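Local coordinates for Lmo2184 protein (Listeria monocytogenes serovar 1/2a, PDB 5JOQ) that probably binds heme or another iron compound at the cell surface as the lipid-anchored substrate-binding component of an ABC transporter, at residues A[38-43]-A[92-97]; A[198-203]-A[214-219]; A[221-226]-A[257-262]. All coordinates share one frame; numbering follows the deposited sequence.

How the interactions relate
Interaction 1 (38-43 with 92-97) belongs to the parallel sheet of one half of the molecule, while interactions 2 (198-203 with 214-219) and 3 (221-226 with 257-262) both reach the mixed sheet of the other half. The centre of interaction 1 lies about 36 Å from that of interaction 2 and about 35 Å from that of interaction 3, on the opposite side of the chain's centre, consistent with the two-lobed build of these binding proteins. Interactions 2 and 3 have centres about 13 Å apart and touch, Val200 CG1 meeting Pro221 CB at 3.8 Å. The citrate lies at interaction 3 and probably comes from the crystallisation liquor.

Interaction 1 (A[38-43]-A[92-97]); sequences VATTVA and DMVLST
Val38 and Ala39 pair in parallel with Val94 and Leu95, the end-to-end directions of residues 38-41 and 93-97 differing by 13°. Three backbone bonds fix the register: Val38 N to Met93 O, Leu95 N to Val38 O, and Thr40 N to Leu95 O, the last at 3.1 Å. Val38 O also receives a CA-H...O contact from Val94.

Thr40 prolongs the pairing beyond the last strand residue, Ala39. With chi1 at 66°, its OG1 sits between the backbone N and the carbonyl carbon and donates to Leu95 O at 2.8 Å. The hydroxyl comes in from the side, tilted 19° from the carbonyl plane. One buried carbonyl is thus gripped by the N-H and the hydroxyl of a single residue. The same torsion sets CG2 anti to the carbonyl carbon, where it meets Val94 CG1 at 3.7 Å, the two side chains crossing at about a right angle. A water donates to Thr40 OG1 at 2.7 Å and bonds to Ser96 OG at the same distance, bridging hydroxyls that stand 3.9 Å apart.

Val38 and Val94 share one face of the sheet, in loose contact at 4.3 Å between Val38 CB and Val94 CG2. Ala39 and Leu95 occupy the other, where Ile44 of helix 42-50 packs on both, and Met48 of the same helix on Leu95. Thr41 turns the chain into that helix as its N-cap, its OG1 bonding to Ile44 N. Strand 115-118 pairs with the far edge of 93-97, leaving the latter central in a three-stranded parallel sheet. The strand passes through a two-residue turn, Thr40 and Thr41, into the capped helix, an alpha/beta arrangement consistent with one lobe of a periplasmic-type binding protein.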
# COMPACT_ATOMS: atom_id res chain seq x y z
N VAL A 38 -6.57 -23.61 15.11
CA VAL A 38 -6.14 -22.72 14.02
C VAL A 38 -6.07 -21.29 14.54
O VAL A 38 -7.05 -20.77 15.07
CB VAL A 38 -7.09 -22.82 12.81
CG1 VAL A 38 -6.75 -21.73 11.78
CG2 VAL A 38 -6.96 -24.18 12.18
N ALA A 39 -4.90 -20.66 14.42
CA ALA A 39 -4.76 -19.24 14.74
C ALA A 39 -4.82 -18.43 13.45
O ALA A 39 -4.03 -18.70 12.54
CB ALA A 39 -3.44 -18.96 15.46
N THR A 40 -5.73 -17.45 13.36
CA THR A 40 -5.88 -16.71 12.11
C THR A 40 -5.20 -15.34 12.10
O THR A 40 -5.34 -14.62 11.10
CB THR A 40 -7.35 -16.51 11.74
OG1 THR A 40 -7.95 -15.65 12.71
CG2 THR A 40 -8.11 -17.84 11.72
N THR A 41 -4.48 -14.96 13.15
CA THR A 41 -3.72 -13.71 13.08
C THR A 41 -2.33 -13.89 13.67
O THR A 41 -2.09 -14.80 14.48
CB THR A 41 -4.42 -12.56 13.83
OG1 THR A 41 -4.16 -12.70 15.23
CG2 THR A 41 -5.94 -12.59 13.58
N VAL A 42 -1.43 -12.98 13.28
CA VAL A 42 -0.07 -13.01 13.80
C VAL A 42 -0.07 -12.85 15.32
O VAL A 42 0.60 -13.60 16.05
CB VAL A 42 0.78 -11.91 13.14
CG1 VAL A 42 2.14 -11.81 13.84
CG2 VAL A 42 0.97 -12.19 11.64
N ALA A 43 -0.82 -11.86 15.83
CA ALA A 43 -0.87 -11.63 17.28
C ALA A 43 -1.30 -12.88 18.05
O ALA A 43 -0.74 -13.19 19.11
CB ALA A 43 -1.82 -10.47 17.60
N ASP A 92 -10.56 -28.25 16.23
CA ASP A 92 -11.47 -28.14 17.37
C ASP A 92 -11.82 -26.68 17.66
O ASP A 92 -12.91 -26.39 18.19
CB ASP A 92 -10.82 -28.77 18.60
CG ASP A 92 -10.48 -30.24 18.38
OD1 ASP A 92 -11.41 -31.00 18.06
OD2 ASP A 92 -9.30 -30.62 18.49
N MET A 93 -10.94 -25.75 17.33
CA MET A 93 -11.18 -24.34 17.60
C MET A 93 -10.45 -23.48 16.57
O MET A 93 -9.30 -23.75 16.24
CB MET A 93 -10.72 -23.97 19.02
CG MET A 93 -10.95 -22.49 19.40
SD MET A 93 -12.72 -22.07 19.40
CE MET A 93 -13.40 -23.30 20.55
N VAL A 94 -11.12 -22.44 16.08
CA VAL A 94 -10.52 -21.43 15.22
C VAL A 94 -10.53 -20.12 16.01
O VAL A 94 -11.57 -19.75 16.56
CB VAL A 94 -11.29 -21.28 13.89
CG1 VAL A 94 -10.66 -20.19 13.01
CG2 VAL A 94 -11.38 -22.64 13.13
N LEU A 95 -9.39 -19.43 16.11
CA LEU A 95 -9.26 -18.22 16.91
C LEU A 95 -9.15 -16.98 16.01
O LEU A 95 -8.26 -16.91 15.14
CB LEU A 95 -8.04 -18.29 17.84
CG LEU A 95 -7.98 -19.45 18.83
CD1 LEU A 95 -6.67 -19.35 19.58
CD2 LEU A 95 -9.15 -19.40 19.85
N SER A 96 -10.02 -16.01 16.24
CA SER A 96 -9.99 -14.74 15.49
C SER A 96 -10.18 -13.65 16.53
O SER A 96 -10.04 -13.89 17.75
CB SER A 96 -11.05 -14.74 14.39
OG SER A 96 -11.07 -13.51 13.65
N THR A 97 -10.54 -12.43 16.09
CA THR A 97 -10.70 -11.31 17.02
C THR A 97 -12.12 -10.74 16.95
O THR A 97 -12.82 -10.84 15.93
CB THR A 97 -9.70 -10.18 16.75
OG1 THR A 97 -9.97 -9.61 15.45
CG2 THR A 97 -8.22 -10.66 16.84
O HOH W 1 -9.00 -13.29 11.89

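Interaction 2 (A[198-203]-A[214-219]); sequences ENVIKD and EYLQSA
Ile201 and Val200 press two methyl groups against the same branch of Leu216. Leu216 CD2 is the shared knob: it stands 3.8 Å from Ile201 CD1 and 4.0 Å from Val200 CG2, filling the dip between the two neighbouring side chains. Val200 meets Leu216 at about a right angle, its CG2 set between backbone N and carbonyl carbon by a chi1 of -72° for CG1. A second bump, Ala219 CB, comes one helical turn further along, 4.4 Å from Val200 CB. On the other flank Ile201 CD1 abuts the edge of the Tyr215 ring near its plane, 4.1 Å from CE2. Leu170 of strand 168-173 and Val181 of strand 180-182 also touch Leu216.

The loop keeps its shape through its own polar bonds. Asn199 OD1 accepts from Ile201 N at 3.0 Å, forming an Asx turn, and Lys202 NZ folds back to Asn199 O at 2.9 Å and makes a weak, salt-bridging bond to Glu198 OE2.

No direct hydrogen bond joins the loop to helix 213-219; one water links Lys202 N to Tyr215 OH. The contact therefore rests on apolar shape matching, with its polar link confined to a water beside the exposed tyrosine.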
# COMPACT_ATOMS: atom_id res chain seq x y z
N GLU A 198 -4.43 12.53 27.67
CA GLU A 198 -5.85 12.84 27.81
C GLU A 198 -6.47 13.02 26.42
O GLU A 198 -6.23 14.02 25.74
CB GLU A 198 -6.04 14.11 28.65
CG GLU A 198 -7.47 14.58 28.73
CD GLU A 198 -7.61 15.93 29.46
OE1 GLU A 198 -6.70 16.32 30.24
OE2 GLU A 198 -8.64 16.61 29.24
N ASN A 199 -7.30 12.05 26.00
CA ASN A 199 -7.91 12.09 24.67
C ASN A 199 -8.79 13.34 24.60
O ASN A 199 -9.52 13.65 25.54
CB ASN A 199 -8.75 10.82 24.47
CG ASN A 199 -9.00 10.50 23.00
OD1 ASN A 199 -9.39 11.37 22.23
ND2 ASN A 199 -8.75 9.25 22.61
N VAL A 200 -8.71 14.08 23.49
CA VAL A 200 -9.61 15.22 23.36
C VAL A 200 -11.06 14.78 23.24
O VAL A 200 -11.96 15.59 23.43
CB VAL A 200 -9.27 16.14 22.16
CG1 VAL A 200 -8.00 16.91 22.44
CG2 VAL A 200 -9.19 15.34 20.83
N ILE A 201 -11.31 13.53 22.86
CA ILE A 201 -12.67 12.99 22.74
C ILE A 201 -13.01 12.28 24.02
O ILE A 201 -12.25 11.42 24.48
CB ILE A 201 -12.80 12.00 21.55
CG1 ILE A 201 -12.45 12.69 20.26
CG2 ILE A 201 -14.23 11.51 21.45
CD1 ILE A 201 -13.32 13.92 19.99
N LYS A 202 -14.14 12.63 24.62
CA LYS A 202 -14.53 12.04 25.89
C LYS A 202 -15.98 11.60 25.83
O LYS A 202 -16.79 12.13 25.07
CB LYS A 202 -14.35 13.03 27.05
CG LYS A 202 -12.91 13.44 27.24
CD LYS A 202 -12.78 14.46 28.35
CE LYS A 202 -11.34 15.01 28.40
NZ LYS A 202 -10.91 15.68 27.11
N ASP A 203 -16.32 10.70 26.73
CA ASP A 203 -17.69 10.29 26.90
C ASP A 203 -18.35 9.86 25.60
O ASP A 203 -19.45 10.27 25.28
CB ASP A 203 -18.45 11.38 27.67
CG ASP A 203 -17.68 11.88 28.92
OD1 ASP A 203 -17.01 11.10 29.61
OD2 ASP A 203 -17.75 13.08 29.23
N GLU A 214 -13.62 21.15 12.81
CA GLU A 214 -13.73 22.47 13.43
C GLU A 214 -13.83 22.35 14.94
O GLU A 214 -13.24 23.15 15.67
CB GLU A 214 -14.94 23.22 12.90
CG GLU A 214 -14.90 23.44 11.36
CD GLU A 214 -15.74 22.37 10.65
OE1 GLU A 214 -16.02 21.30 11.25
OE2 GLU A 214 -16.13 22.61 9.49
N TYR A 215 -14.60 21.36 15.41
CA TYR A 215 -14.63 21.08 16.85
C TYR A 215 -13.25 20.71 17.36
O TYR A 215 -12.79 21.19 18.41
CB TYR A 215 -15.65 19.94 17.13
CG TYR A 215 -15.49 19.39 18.54
CD1 TYR A 215 -16.04 20.06 19.63
CD2 TYR A 215 -14.73 18.27 18.78
CE1 TYR A 215 -15.87 19.56 20.94
CE2 TYR A 215 -14.55 17.78 20.09
CZ TYR A 215 -15.11 18.43 21.16
OH TYR A 215 -14.92 17.92 22.44
N LEU A 216 -12.56 19.83 16.62
CA LEU A 216 -11.24 19.36 17.07
C LEU A 216 -10.24 20.51 17.09
O LEU A 216 -9.41 20.61 18.01
CB LEU A 216 -10.75 18.24 16.17
CG LEU A 216 -11.59 16.92 16.24
CD1 LEU A 216 -11.15 15.96 15.15
CD2 LEU A 216 -11.43 16.21 17.62
N GLN A 217 -10.31 21.40 16.11
CA GLN A 217 -9.40 22.55 16.11
C GLN A 217 -9.63 23.42 17.35
O GLN A 217 -8.67 23.92 17.96
CB GLN A 217 -9.59 23.38 14.84
CG GLN A 217 -8.57 24.56 14.77
CD GLN A 217 -8.68 25.35 13.45
OE1 GLN A 217 -8.64 24.76 12.38
NE2 GLN A 217 -8.84 26.66 13.54
N SER A 218 -10.88 23.64 17.71
CA SER A 218 -11.17 24.42 18.90
C SER A 218 -10.70 23.69 20.16
O SER A 218 -10.25 24.31 21.12
CB SER A 218 -12.68 24.69 18.97
OG SER A 218 -13.02 25.42 20.11
N ALA A 219 -10.81 22.37 20.18
CA ALA A 219 -10.31 21.63 21.34
C ALA A 219 -8.80 21.77 21.46
O ALA A 219 -8.25 21.74 22.57
CB ALA A 219 -10.70 20.16 21.25
O HOH W 2 -15.50 15.03 23.35

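Interaction 3 (A[221-226]-A[257-262]); sequences PDIILR and NNRVYD. With CIT (citric acid), chain B.
Arg226 and Asp262 meet side-on across two parallel strands: NE donates to OD1 at 2.9 Å and NH2 to OD2 at 3.0 Å. The guanidinium and carboxylate planes lie 21° apart, and both oxygens are met on their syn sides, though the nitrogens stand well out of the carboxylate plane. A bend at chi3 of -62° turns the guanidinium back over Val260, whose CG1 sits 3.3 Å above its centre. Asp240 of helix 233-245 supplies a second carboxylate to Arg226 NH2, and Phe243 a cation-pi partner; two acids around one arginine would probably stabilise its charge.

On the other sheet face, Tyr261 presents its ring edge to Ile223 CG2, 3.9 Å from CD1. Leu225 CD2 comes obliquely to the same ring, with Met283 and Met286 of helix 276-288 covering this side.

Arg259 also bends at chi3, laying one guanidinium face over Asp222 O and Ile223 CG1. Its edge is turned to the citrate: in one of two deposited conformers NH1 donates to citrate O2 at 2.8 Å, but NH2 lies too close to O1 to be trusted, leaving this grip doubtful. Asp222 OD2, which accepts from Thr168 N, has only a weak bond from citrate O7.

Between the two faces, the backbones are joined by Ile224 N to Arg259 O, Tyr261 N to Ile224 O, and Arg226 N to Tyr261 O. The axes of segments 223-226 and 260-262 approach to 4.8 Å, their directions 18° apart. Parallel strands joined through intervening helices form the alpha/beta core of a solute-binding protein lobe.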
# COMPACT_ATOMS: atom_id res chain seq x y z
N PRO A 221 -5.74 19.98 20.45
CA PRO A 221 -4.89 18.99 21.13
C PRO A 221 -3.44 19.45 21.18
O PRO A 221 -2.94 20.07 20.25
CB PRO A 221 -5.05 17.72 20.27
CG PRO A 221 -5.44 18.27 18.87
CD PRO A 221 -6.36 19.44 19.22
N ASP A 222 -2.77 19.14 22.29
CA ASP A 222 -1.33 19.38 22.36
C ASP A 222 -0.59 18.58 21.31
O ASP A 222 0.38 19.06 20.70
CB ASP A 222 -0.82 18.99 23.75
CG ASP A 222 -1.33 19.91 24.84
OD1 ASP A 222 -1.38 21.12 24.60
OD2 ASP A 222 -1.68 19.40 25.93
N ILE A 223 -1.01 17.34 21.09
CA ILE A 223 -0.32 16.38 20.24
C ILE A 223 -1.32 15.73 19.31
O ILE A 223 -2.44 15.40 19.73
CB ILE A 223 0.36 15.29 21.10
CG1 ILE A 223 1.46 15.89 21.96
CG2 ILE A 223 0.89 14.13 20.22
CD1 ILE A 223 1.92 14.92 23.12
N ILE A 224 -0.92 15.48 18.05
CA ILE A 224 -1.72 14.66 17.15
C ILE A 224 -0.92 13.41 16.80
O ILE A 224 0.27 13.52 16.48
CB ILE A 224 -2.14 15.42 15.88
CG1 ILE A 224 -2.97 16.67 16.24
CG2 ILE A 224 -2.90 14.46 14.90
CD1 ILE A 224 -3.21 17.61 15.04
N LEU A 225 -1.56 12.24 16.93
CA LEU A 225 -1.00 10.95 16.55
C LEU A 225 -1.79 10.42 15.36
O LEU A 225 -3.02 10.56 15.33
CB LEU A 225 -1.09 9.91 17.69
CG LEU A 225 -0.50 10.31 19.05
CD1 LEU A 225 -0.65 9.14 20.05
CD2 LEU A 225 0.99 10.73 18.90
N ARG A 226 -1.08 9.82 14.38
CA ARG A 226 -1.74 9.28 13.19
C ARG A 226 -1.32 7.83 12.99
O ARG A 226 -0.16 7.47 13.23
CB ARG A 226 -1.38 10.09 11.91
CG ARG A 226 -1.84 11.58 11.96
CD ARG A 226 -1.45 12.31 10.61
NE ARG A 226 0.02 12.31 10.42
CZ ARG A 226 0.71 13.36 9.98
NH1 ARG A 226 0.07 14.48 9.69
NH2 ARG A 226 2.03 13.30 9.88
N ASN A 257 3.31 23.63 15.94
CA ASN A 257 4.36 23.35 16.91
C ASN A 257 5.15 22.08 16.59
O ASN A 257 5.98 21.67 17.41
CB ASN A 257 3.78 23.19 18.33
CG ASN A 257 3.14 24.46 18.85
OD1 ASN A 257 3.47 25.54 18.41
ND2 ASN A 257 2.23 24.32 19.81
N ASN A 258 4.87 21.42 15.47
CA ASN A 258 5.58 20.19 15.07
C ASN A 258 5.37 19.08 16.10
O ASN A 258 6.30 18.35 16.46
CB ASN A 258 7.08 20.47 14.86
CG ASN A 258 7.82 19.29 14.22
OD1 ASN A 258 7.27 18.59 13.34
ND2 ASN A 258 9.06 19.05 14.66
N ARG A 259 4.13 18.95 16.58
CA ARG A 259 3.75 17.92 17.54
C ARG A 259 2.77 16.93 16.90
O ARG A 259 1.77 16.53 17.51
CB ARG A 259 3.14 18.57 18.79
CG ARG A 259 4.04 19.68 19.44
CD ARG A 259 3.57 20.08 20.86
NE ARG A 259 3.76 19.01 21.85
CZ ARG A 259 3.42 19.09 23.14
NH1 ARG A 259 2.86 20.19 23.61
NH2 ARG A 259 3.64 18.06 23.95
N VAL A 260 3.05 16.52 15.66
CA VAL A 260 2.26 15.53 14.95
C VAL A 260 3.17 14.34 14.68
O VAL A 260 4.26 14.51 14.12
CB VAL A 260 1.69 16.09 13.63
CG1 VAL A 260 0.77 15.03 12.97
CG2 VAL A 260 0.97 17.43 13.87
N TYR A 261 2.75 13.14 15.10
CA TYR A 261 3.57 11.94 14.96
C TYR A 261 2.83 10.91 14.15
O TYR A 261 1.63 10.68 14.36
CB TYR A 261 3.90 11.34 16.35
CG TYR A 261 4.64 12.31 17.22
CD1 TYR A 261 3.96 13.18 18.05
CD2 TYR A 261 6.03 12.36 17.21
CE1 TYR A 261 4.64 14.10 18.87
CE2 TYR A 261 6.74 13.28 18.03
CZ TYR A 261 6.02 14.16 18.84
OH TYR A 261 6.68 15.08 19.64
N ASP A 262 3.55 10.21 13.29
CA ASP A 262 3.03 9.02 12.63
C ASP A 262 3.43 7.80 13.45
O ASP A 262 4.62 7.60 13.72
CB ASP A 262 3.58 8.92 11.21
CG ASP A 262 3.00 9.98 10.34
OD1 ASP A 262 1.75 9.98 10.24
OD2 ASP A 262 3.76 10.83 9.82
C1 CIT B . 2.09 19.38 26.80
O1 CIT B . 2.93 18.61 26.29
O2 CIT B . 1.72 20.36 26.13
C2 CIT B . 1.53 19.10 28.19
C3 CIT B . 1.14 20.36 28.96
O7 CIT B . -0.25 20.64 28.62
C4 CIT B . 1.22 20.13 30.48
C5 CIT B . 0.78 21.36 31.26
O3 CIT B . 1.52 22.37 31.35
O4 CIT B . -0.32 21.38 31.85
C6 CIT B . 2.05 21.52 28.58
O5 CIT B . 3.23 21.55 29.00
O6 CIT B . 1.67 22.45 27.82
O HOH W 3 0.68 21.92 20.55